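Local coordinates for enoyl-[acyl-carrier-protein] reductase [FMN] (Thermotoga maritima, PDB 5GVJ) that probably catalyses the NADH-dependent reduction of enoyl-acyl-carrier-protein in fatty acid synthesis, as an FMN-dependent flavoprotein, at residues I87-F96 with E107-V118; R232-K241 with L270-Q279. The protein carries 1 engineered substitution. One frame throughout, in Å; residues are numbered along the deposited sequence.

In the fold
The two contacts come in series along the chain: contact 1 closes before contact 2 opens. They share no helix, strand or sheet. Their centres lie about 32 Å apart, on opposite sides of the chain's centre, and their nearest atoms are about 13 Å apart. Contact 1 pairs strands 93-97 and 114-119 of the eight-stranded parallel sheet, within the TIM-barrel family fold. Contact 2 joins strand 231-234 and helix 237-242 to the loop before helix 290-309. That strand is the middle one of a small antiparallel sheet. Each contact reaches the FMN site with one end: Val118 lies near the FMN-binding residues Glu139 and Gln191, and Gly278 near Gly144 and Thr194. No FMN is bound to this chain in the model.

Contact 1: I87-F96 with E107-V118; sequences IEEKVPVVTF and ELKENGTKVIPV
Ile87 packs with its CG1 3.6 Å from Leu108 CD2. With chi1 at -71°, CG1 lies beside the backbone N, which leaves CG2 anti to that N, where it meets the amide of Asn111. Asn111 ND2 donates to Glu107 O, which lies in the plane of the amide. Lys90 ends its helix in a Schellman motif. Its bent chain brings NZ to a water that also bonds Ile87 O and Asn111 O. Val91 O receives the hydroxyl of Thr113, with OG1 3.0 Å away and nearly in line with the carbonyl. Thr113 CG2 also meets Val94 CG2 at 3.7 Å. A valine in place of Thr113 would probably leave Val91 O without this donor. Pro92 O accepts from Lys114 N at 2.9 Å. From Val93 the strands run parallel. Val93 CG1 touches Ile116 CD1 on the side shared with Lys114. Val94 bonds Lys114 O and Ile116 N through its N and O. On the other side, the Phe96 ring takes Leu108 CD1 at its edge, 3.5 Å from CZ, with Val115 CG1 also near its plane and Val94 CG1 over one face. Phe96 O accepts from Val118 N. Strand 93-97, helix 102-110 and strand 114-119 form a beta-alpha-beta unit, the building block of TIM barrels.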
loop_
_atom_site.group_PDB
_atom_site.type_symbol
_atom_site.label_atom_id
_atom_site.label_comp_id
_atom_site.label_asym_id
_atom_site.label_seq_id
_atom_site.Cartn_x
_atom_site.Cartn_y
_atom_site.Cartn_z
ATOM N N ILE A 87 -33.049 -3.106 8.476
ATOM C CA ILE A 87 -33.844 -2.138 9.226
ATOM C C ILE A 87 -34.764 -2.854 10.218
ATOM O O ILE A 87 -34.817 -2.508 11.408
ATOM C CB ILE A 87 -34.630 -1.252 8.244
ATOM C CG1 ILE A 87 -33.658 -0.304 7.519
ATOM C CG2 ILE A 87 -35.754 -0.518 8.959
ATOM C CD1 ILE A 87 -34.245 0.427 6.317
ATOM N N GLU A 88 -35.467 -3.894 9.752
ATOM C CA GLU A 88 -36.474 -4.549 10.588
ATOM C C GLU A 88 -35.836 -5.305 11.750
ATOM O O GLU A 88 -36.395 -5.345 12.853
ATOM C CB GLU A 88 -37.346 -5.481 9.742
ATOM C CG GLU A 88 -38.134 -4.755 8.659
ATOM C CD GLU A 88 -39.016 -3.608 9.169
ATOM O OE1 GLU A 88 -39.136 -2.558 8.480
ATOM O OE2 GLU A 88 -39.583 -3.751 10.265
ATOM N N GLU A 89 -34.680 -5.924 11.528
ATOM C CA GLU A 89 -33.998 -6.645 12.595
ATOM C C GLU A 89 -33.036 -5.763 13.399
ATOM O O GLU A 89 -32.230 -6.292 14.174
ATOM C CB GLU A 89 -33.266 -7.858 12.014
ATOM C CG GLU A 89 -34.152 -8.731 11.121
ATOM C CD GLU A 89 -35.421 -9.237 11.830
ATOM O OE1 GLU A 89 -35.357 -9.569 13.028
ATOM O OE2 GLU A 89 -36.486 -9.293 11.181
ATOM N N LYS A 90 -33.118 -4.435 13.244
ATOM C CA LYS A 90 -32.302 -3.484 14.012
ATOM C C LYS A 90 -30.807 -3.824 13.947
ATOM O O LYS A 90 -30.092 -3.793 14.952
ATOM C CB LYS A 90 -32.771 -3.399 15.467
ATOM C CG LYS A 90 -34.278 -3.225 15.661
ATOM C CD LYS A 90 -34.803 -2.027 14.919
ATOM C CE LYS A 90 -34.685 -0.739 15.740
ATOM N NZ LYS A 90 -35.033 0.459 14.908
ATOM N N VAL A 91 -30.329 -4.143 12.750
ATOM C CA VAL A 91 -28.889 -4.383 12.557
ATOM C C VAL A 91 -28.106 -3.117 12.903
ATOM O O VAL A 91 -28.402 -2.033 12.360
ATOM C CB VAL A 91 -28.619 -4.829 11.117
ATOM C CG1 VAL A 91 -27.147 -4.779 10.812
ATOM C CG2 VAL A 91 -29.156 -6.255 10.912
ATOM N N PRO A 92 -27.129 -3.174 13.809
ATOM C CA PRO A 92 -26.504 -1.924 14.272
ATOM C C PRO A 92 -25.638 -1.250 13.221
ATOM O O PRO A 92 -25.522 -0.019 13.242
ATOM C CB PRO A 92 -25.658 -2.364 15.478
ATOM C CG PRO A 92 -26.069 -3.742 15.786
ATOM C CD PRO A 92 -26.632 -4.347 14.544
ATOM N N VAL A 93 -25.024 -2.011 12.316
ATOM C CA VAL A 93 -24.023 -1.501 11.379
ATOM C C VAL A 93 -24.240 -2.171 10.031
ATOM O O VAL A 93 -24.382 -3.395 9.962
ATOM C CB VAL A 93 -22.583 -1.769 11.861
ATOM C CG1 VAL A 93 -21.573 -1.149 10.876
ATOM C CG2 VAL A 93 -22.373 -1.244 13.277
ATOM N N VAL A 94 -24.270 -1.383 8.958
ATOM C CA VAL A 94 -24.360 -1.935 7.612
ATOM C C VAL A 94 -23.214 -1.381 6.776
ATOM O O VAL A 94 -23.014 -0.162 6.718
ATOM C CB VAL A 94 -25.724 -1.656 6.953
ATOM C CG1 VAL A 94 -25.730 -2.133 5.501
ATOM C CG2 VAL A 94 -26.825 -2.392 7.730
ATOM N N THR A 95 -22.443 -2.278 6.165
ATOM C CA THR A 95 -21.444 -1.913 5.172
ATOM C C THR A 95 -21.991 -2.251 3.796
ATOM O O THR A 95 -22.888 -3.085 3.652
ATOM C CB THR A 95 -20.098 -2.633 5.387
ATOM O OG1 THR A 95 -20.224 -4.035 5.127
ATOM C CG2 THR A 95 -19.564 -2.424 6.795
ATOM N N PHE A 96 -21.450 -1.575 2.781
ATOM C CA PHE A 96 -21.868 -1.773 1.403
ATOM C C PHE A 96 -20.652 -2.030 0.532
ATOM O O PHE A 96 -19.564 -1.507 0.791
ATOM C CB PHE A 96 -22.618 -0.556 0.849
ATOM C CG PHE A 96 -24.005 -0.395 1.387
ATOM C CD1 PHE A 96 -25.061 -1.099 0.835
ATOM C CD2 PHE A 96 -24.260 0.478 2.435
ATOM C CE1 PHE A 96 -26.351 -0.942 1.319
ATOM C CE2 PHE A 96 -25.535 0.637 2.924
ATOM C CZ PHE A 96 -26.587 -0.074 2.361
ATOM N N GLU A 107 -32.570 6.022 4.818
ATOM C CA GLU A 107 -33.526 5.184 5.544
ATOM C C GLU A 107 -32.827 4.340 6.601
ATOM O O GLU A 107 -33.389 4.089 7.676
ATOM C CB GLU A 107 -34.313 4.299 4.576
ATOM C CG GLU A 107 -33.504 3.230 3.856
ATOM C CD GLU A 107 -34.306 2.567 2.748
ATOM O OE1 GLU A 107 -35.372 1.984 3.055
ATOM O OE2 GLU A 107 -33.882 2.658 1.568
ATOM N N LEU A 108 -31.593 3.917 6.328
ATOM C CA LEU A 108 -30.829 3.201 7.341
ATOM C C LEU A 108 -30.525 4.113 8.523
ATOM O O LEU A 108 -30.737 3.739 9.682
ATOM C CB LEU A 108 -29.544 2.646 6.721
ATOM C CG LEU A 108 -29.770 1.389 5.874
ATOM C CD1 LEU A 108 -28.549 1.050 5.040
ATOM C CD2 LEU A 108 -30.163 0.204 6.742
ATOM N N LYS A 109 -30.059 5.330 8.245
ATOM C CA LYS A 109 -29.688 6.234 9.326
ATOM C C LYS A 109 -30.899 6.704 10.112
ATOM O O LYS A 109 -30.834 6.816 11.341
ATOM C CB LYS A 109 -28.931 7.427 8.772
ATOM C CG LYS A 109 -27.477 7.148 8.581
ATOM C CD LYS A 109 -26.789 8.433 8.289
ATOM C CE LYS A 109 -26.747 9.317 9.517
ATOM N NZ LYS A 109 -25.903 10.511 9.290
ATOM N N GLU A 110 -32.009 6.997 9.428
ATOM C CA GLU A 110 -33.218 7.387 10.154
ATOM C C GLU A 110 -33.636 6.331 11.168
ATOM O O GLU A 110 -34.220 6.662 12.203
ATOM C CB GLU A 110 -34.348 7.677 9.165
ATOM C CG GLU A 110 -34.105 8.987 8.446
ATOM C CD GLU A 110 -35.286 9.455 7.633
ATOM O OE1 GLU A 110 -36.230 8.662 7.448
ATOM O OE2 GLU A 110 -35.254 10.616 7.172
ATOM N N ASN A 111 -33.320 5.067 10.916
ATOM C CA ASN A 111 -33.696 4.003 11.838
ATOM C C ASN A 111 -32.562 3.593 12.785
ATOM O O ASN A 111 -32.663 2.549 13.440
ATOM C CB ASN A 111 -34.229 2.813 11.040
ATOM C CG ASN A 111 -35.636 3.082 10.496
ATOM O OD1 ASN A 111 -36.618 2.952 11.229
ATOM N ND2 ASN A 111 -35.734 3.483 9.227
ATOM N N GLY A 112 -31.508 4.402 12.893
ATOM C CA GLY A 112 -30.473 4.203 13.895
ATOM C C GLY A 112 -29.315 3.312 13.493
ATOM O O GLY A 112 -28.465 3.005 14.339
ATOM N N THR A 113 -29.259 2.876 12.241
ATOM C CA THR A 113 -28.162 2.046 11.773
ATOM C C THR A 113 -26.968 2.924 11.405
ATOM O O THR A 113 -27.134 4.008 10.839
ATOM C CB THR A 113 -28.627 1.225 10.570
ATOM O OG1 THR A 113 -29.627 0.292 10.997
ATOM C CG2 THR A 113 -27.476 0.464 9.934
ATOM N N LYS A 114 -25.756 2.478 11.758
ATOM C CA LYS A 114 -24.537 3.144 11.293
ATOM C C LYS A 114 -24.183 2.601 9.916
ATOM O O LYS A 114 -24.137 1.382 9.718
ATOM C CB LYS A 114 -23.373 2.936 12.260
ATOM C CG LYS A 114 -23.664 3.345 13.706
ATOM C CD LYS A 114 -23.967 4.834 13.803
ATOM C CE LYS A 114 -23.943 5.301 15.255
ATOM N NZ LYS A 114 -24.778 4.438 16.128
ATOM N N VAL A 115 -23.938 3.502 8.964
ATOM C CA VAL A 115 -23.760 3.135 7.563
ATOM C C VAL A 115 -22.315 3.410 7.170
ATOM O O VAL A 115 -21.829 4.538 7.323
ATOM C CB VAL A 115 -24.742 3.897 6.662
ATOM C CG1 VAL A 115 -24.553 3.491 5.217
ATOM C CG2 VAL A 115 -26.189 3.625 7.124
ATOM N N ILE A 116 -21.628 2.380 6.675
ATOM C CA ILE A 116 -20.205 2.489 6.347
ATOM C C ILE A 116 -19.960 1.928 4.950
ATOM O O ILE A 116 -19.666 0.734 4.816
ATOM C CB ILE A 116 -19.333 1.758 7.385
ATOM C CG1 ILE A 116 -19.661 2.246 8.797
ATOM C CG2 ILE A 116 -17.838 2.020 7.108
ATOM C CD1 ILE A 116 -18.862 1.551 9.896
ATOM N N PRO A 117 -20.055 2.744 3.895
ATOM C CA PRO A 117 -19.760 2.252 2.544
ATOM C C PRO A 117 -18.282 1.923 2.390
ATOM O O PRO A 117 -17.423 2.557 3.002
ATOM C CB PRO A 117 -20.146 3.435 1.636
ATOM C CG PRO A 117 -20.982 4.348 2.482
ATOM C CD PRO A 117 -20.464 4.155 3.890
ATOM N N VAL A 118 -17.993 0.925 1.562
ATOM C CA VAL A 118 -16.621 0.626 1.149
ATOM C C VAL A 118 -16.344 1.404 -0.131
ATOM O O VAL A 118 -17.159 1.393 -1.058
ATOM C CB VAL A 118 -16.416 -0.888 0.945
ATOM C CG1 VAL A 118 -14.978 -1.203 0.556
ATOM C CG2 VAL A 118 -16.797 -1.672 2.210
HETATM O O HOH W 1 -33.754 -0.244 12.396
HETATM O O HOH W 2 -26.437 1.460 15.276
#

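Contact 2: R232-K241 with L270-Q279; sequences RVLRTPFARK and LERGSFAVGQ. Engineered in segment 270-279: Ala276 (natural residue Met).
Leu234 N gives the main hydrogen bond to Phe275 O, at 2.8 Å and an N-H...O angle of 160°. A water extends this pairing, donating to Leu234 O and accepting from Phe275 N. Two further bonds are weak: Thr236 OG1 to Leu270 O, and Lys241 NZ to Glu271 O. CA-H...O contacts run from Val233 CA to Phe275 O, at 3.2 Å, and from Ala276 CA to Arg232 O.

Apolar packing centres on Leu234. Its CB meets Phe275 CB at 3.8 Å, and its CD1 meets Val277 CG2 at 3.5 Å. Val233 CG1 lies near the CA of Ala276, an engineered residue that is methionine in nature. Around Phe275 to Val277, the loop runs beside strand 231-234 of the small antiparallel sheet, and Gly278 N bonds Thr194, an FMN-binding residue.

Phe238 packs on the loop backbone. Its CG is anti to the backbone N (chi1 -172°), which turns one ring face to Arg272 O, over its centre. Ser274 OG sits at the ring edge, 3.6 Å from Phe238 CE2; its hydrogen bond is to Ser260 OG.

Arg232 and Gln279 pack without bonding each other. The Gln279 amide comes over one face of the Arg232 guanidinium, offset toward the rim and turned steeply (planes 77° apart). NH1 and NE2 are both donors. Arg232 bonds Thr220 and Met141 O instead. Gln279 bonds Glu149 O and Thr151 N of the second subunit.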
loop_
_atom_site.group_PDB
_atom_site.type_symbol
_atom_site.label_atom_id
_atom_site.label_comp_id
_atom_site.label_asym_id
_atom_site.label_seq_id
_atom_site.Cartn_x
_atom_site.Cartn_y
_atom_site.Cartn_z
ATOM N N ARG A 232 -8.977 -10.055 -7.136
ATOM C CA ARG A 232 -7.720 -10.660 -6.712
ATOM C C ARG A 232 -7.995 -12.028 -6.104
ATOM O O ARG A 232 -8.777 -12.146 -5.153
ATOM C CB ARG A 232 -6.980 -9.782 -5.706
ATOM C CG ARG A 232 -5.642 -10.374 -5.254
ATOM C CD ARG A 232 -4.892 -9.415 -4.348
ATOM N NE ARG A 232 -4.693 -8.111 -4.982
ATOM C CZ ARG A 232 -3.693 -7.828 -5.809
ATOM N NH1 ARG A 232 -2.798 -8.761 -6.111
ATOM N NH2 ARG A 232 -3.596 -6.611 -6.344
ATOM N N VAL A 233 -7.343 -13.056 -6.650
ATOM C CA VAL A 233 -7.480 -14.419 -6.162
ATOM C C VAL A 233 -6.109 -15.085 -6.122
ATOM O O VAL A 233 -5.149 -14.642 -6.757
ATOM C CB VAL A 233 -8.448 -15.264 -7.024
ATOM C CG1 VAL A 233 -9.868 -14.711 -6.951
ATOM C CG2 VAL A 233 -7.961 -15.339 -8.464
ATOM N N LEU A 234 -6.045 -16.173 -5.364
ATOM C CA LEU A 234 -4.843 -16.991 -5.279
ATOM C C LEU A 234 -4.472 -17.545 -6.653
ATOM O O LEU A 234 -5.336 -17.783 -7.500
ATOM C CB LEU A 234 -5.085 -18.128 -4.281
ATOM C CG LEU A 234 -4.174 -18.307 -3.064
ATOM C CD1 LEU A 234 -3.496 -17.014 -2.678
ATOM C CD2 LEU A 234 -4.981 -18.835 -1.899
ATOM N N ARG A 235 -3.167 -17.737 -6.879
ATOM C CA ARG A 235 -2.670 -18.265 -8.149
ATOM C C ARG A 235 -2.962 -19.757 -8.290
ATOM O O ARG A 235 -2.045 -20.582 -8.261
ATOM C CB ARG A 235 -1.164 -18.008 -8.291
ATOM C CG ARG A 235 -0.826 -16.554 -8.573
ATOM C CD ARG A 235 0.652 -16.340 -8.917
ATOM N NE ARG A 235 0.958 -14.915 -9.010
ATOM C CZ ARG A 235 1.107 -14.255 -10.154
ATOM N NH1 ARG A 235 0.978 -14.892 -11.309
ATOM N NH2 ARG A 235 1.374 -12.955 -10.143
ATOM N N THR A 236 -4.224 -20.101 -8.462
ATOM C CA THR A 236 -4.772 -21.448 -8.507
ATOM C C THR A 236 -4.974 -21.891 -9.957
ATOM O O THR A 236 -4.939 -21.067 -10.875
ATOM C CB THR A 236 -6.103 -21.474 -7.732
ATOM O OG1 THR A 236 -6.322 -22.766 -7.157
ATOM C CG2 THR A 236 -7.255 -21.140 -8.634
ATOM N N PRO A 237 -5.149 -23.198 -10.216
ATOM C CA PRO A 237 -5.425 -23.623 -11.602
ATOM C C PRO A 237 -6.617 -22.924 -12.231
ATOM O O PRO A 237 -6.570 -22.565 -13.412
ATOM C CB PRO A 237 -5.675 -25.131 -11.456
ATOM C CG PRO A 237 -4.892 -25.521 -10.272
ATOM C CD PRO A 237 -4.952 -24.354 -9.323
ATOM N N PHE A 238 -7.693 -22.720 -11.468
ATOM C CA PHE A 238 -8.872 -22.064 -12.020
ATOM C C PHE A 238 -8.591 -20.606 -12.353
ATOM O O PHE A 238 -9.115 -20.078 -13.339
ATOM C CB PHE A 238 -10.038 -22.166 -11.044
ATOM C CG PHE A 238 -11.338 -21.693 -11.618
ATOM C CD1 PHE A 238 -11.937 -22.379 -12.663
ATOM C CD2 PHE A 238 -11.962 -20.563 -11.119
ATOM C CE1 PHE A 238 -13.135 -21.948 -13.200
ATOM C CE2 PHE A 238 -13.163 -20.128 -11.650
ATOM C CZ PHE A 238 -13.749 -20.821 -12.693
ATOM N N ALA A 239 -7.776 -19.932 -11.536
ATOM C CA ALA A 239 -7.401 -18.562 -11.867
ATOM C C ALA A 239 -6.592 -18.516 -13.152
ATOM O O ALA A 239 -6.670 -17.536 -13.899
ATOM C CB ALA A 239 -6.621 -17.929 -10.714
ATOM N N ARG A 240 -5.820 -19.570 -13.431
ATOM C CA ARG A 240 -5.123 -19.657 -14.711
ATOM C C ARG A 240 -6.111 -19.835 -15.856
ATOM O O ARG A 240 -6.029 -19.138 -16.874
ATOM C CB ARG A 240 -4.117 -20.809 -14.692
ATOM C CG ARG A 240 -2.732 -20.433 -14.190
ATOM C CD ARG A 240 -1.912 -21.688 -13.922
ATOM N NE ARG A 240 -2.002 -21.978 -12.504
ATOM C CZ ARG A 240 -1.690 -23.146 -11.955
ATOM N NH1 ARG A 240 -1.257 -24.158 -12.712
ATOM N NH2 ARG A 240 -1.824 -23.304 -10.644
ATOM N N LYS A 241 -7.056 -20.767 -15.706
ATOM C CA LYS A 241 -7.993 -21.040 -16.790
ATOM C C LYS A 241 -8.846 -19.824 -17.119
ATOM O O LYS A 241 -9.253 -19.648 -18.273
ATOM C CB LYS A 241 -8.877 -22.233 -16.433
ATOM C CG LYS A 241 -8.115 -23.548 -16.355
ATOM C CD LYS A 241 -9.026 -24.728 -16.640
ATOM C CE LYS A 241 -10.143 -24.820 -15.605
ATOM N NZ LYS A 241 -9.674 -25.452 -14.336
ATOM N N LEU A 270 -9.868 -26.927 -5.372
ATOM C CA LEU A 270 -8.691 -26.331 -6.002
ATOM C C LEU A 270 -8.835 -26.227 -7.509
ATOM O O LEU A 270 -8.122 -25.436 -8.134
ATOM C CB LEU A 270 -7.429 -27.138 -5.710
ATOM C CG LEU A 270 -6.736 -27.027 -4.358
ATOM C CD1 LEU A 270 -6.606 -25.566 -3.927
ATOM C CD2 LEU A 270 -7.475 -27.855 -3.344
ATOM N N GLU A 271 -9.725 -27.019 -8.104
ATOM C CA GLU A 271 -9.818 -27.079 -9.556
ATOM C C GLU A 271 -10.609 -25.909 -10.124
ATOM O O GLU A 271 -10.164 -25.262 -11.076
ATOM C CB GLU A 271 -10.441 -28.409 -9.983
ATOM C CG GLU A 271 -9.645 -29.614 -9.519
ATOM C CD GLU A 271 -8.918 -30.293 -10.661
ATOM O OE1 GLU A 271 -9.517 -30.406 -11.752
ATOM O OE2 GLU A 271 -7.748 -30.700 -10.474
ATOM N N ARG A 272 -11.791 -25.626 -9.569
ATOM C CA ARG A 272 -12.620 -24.538 -10.081
ATOM C C ARG A 272 -13.151 -23.632 -8.974
ATOM O O ARG A 272 -14.218 -23.033 -9.135
ATOM C CB ARG A 272 -13.792 -25.076 -10.910
ATOM C CG ARG A 272 -13.395 -26.138 -11.939
ATOM C CD ARG A 272 -14.540 -26.509 -12.898
ATOM N NE ARG A 272 -15.867 -26.690 -12.290
ATOM C CZ ARG A 272 -16.127 -27.470 -11.234
ATOM N NH1 ARG A 272 -15.153 -28.157 -10.623
ATOM N NH2 ARG A 272 -17.367 -27.563 -10.758
ATOM N N GLY A 273 -12.447 -23.532 -7.850
ATOM C CA GLY A 273 -12.770 -22.534 -6.843
ATOM C C GLY A 273 -11.974 -21.259 -7.074
ATOM O O GLY A 273 -10.811 -21.297 -7.481
ATOM N N SER A 274 -12.621 -20.124 -6.819
ATOM C CA SER A 274 -11.960 -18.822 -6.850
ATOM C C SER A 274 -11.589 -18.449 -5.419
ATOM O O SER A 274 -12.466 -18.193 -4.587
ATOM C CB SER A 274 -12.858 -17.764 -7.486
ATOM O OG SER A 274 -12.858 -17.909 -8.894
ATOM N N PHE A 275 -10.290 -18.428 -5.127
ATOM C CA PHE A 275 -9.813 -18.219 -3.762
ATOM C C PHE A 275 -9.501 -16.735 -3.591
ATOM O O PHE A 275 -8.361 -16.297 -3.748
ATOM C CB PHE A 275 -8.616 -19.118 -3.479
ATOM C CG PHE A 275 -8.988 -20.570 -3.360
ATOM C CD1 PHE A 275 -9.180 -21.347 -4.493
ATOM C CD2 PHE A 275 -9.182 -21.147 -2.115
ATOM C CE1 PHE A 275 -9.540 -22.687 -4.386
ATOM C CE2 PHE A 275 -9.540 -22.487 -2.000
ATOM C CZ PHE A 275 -9.720 -23.251 -3.138
ATOM N N ALA A 276 -10.540 -15.964 -3.264
ATOM C CA ALA A 276 -10.462 -14.505 -3.129
ATOM C C ALA A 276 -9.735 -14.162 -1.836
ATOM O O ALA A 276 -10.342 -14.017 -0.774
ATOM C CB ALA A 276 -11.858 -13.894 -3.144
ATOM N N VAL A 277 -8.415 -14.038 -1.918
ATOM C CA VAL A 277 -7.610 -13.670 -0.763
ATOM C C VAL A 277 -6.643 -12.571 -1.191
ATOM O O VAL A 277 -6.230 -12.495 -2.353
ATOM C CB VAL A 277 -6.858 -14.884 -0.146
ATOM C CG1 VAL A 277 -7.573 -16.202 -0.452
ATOM C CG2 VAL A 277 -5.425 -14.930 -0.575
ATOM N N GLY A 278 -6.307 -11.696 -0.240
ATOM C CA GLY A 278 -5.479 -10.545 -0.521
ATOM C C GLY A 278 -4.005 -10.841 -0.355
ATOM O O GLY A 278 -3.597 -11.927 0.056
ATOM N N GLN A 279 -3.191 -9.832 -0.687
ATOM C CA GLN A 279 -1.750 -9.989 -0.577
ATOM C C GLN A 279 -1.318 -10.195 0.863
ATOM O O GLN A 279 -0.238 -10.745 1.102
ATOM C CB GLN A 279 -1.035 -8.763 -1.187
ATOM C CG GLN A 279 -1.216 -8.656 -2.700
ATOM C CD GLN A 279 -0.423 -7.508 -3.310
ATOM O OE1 GLN A 279 0.213 -6.736 -2.596
ATOM N NE2 GLN A 279 -0.458 -7.395 -4.639
HETATM O O HOH W 3 -8.095 -18.697 -6.919
#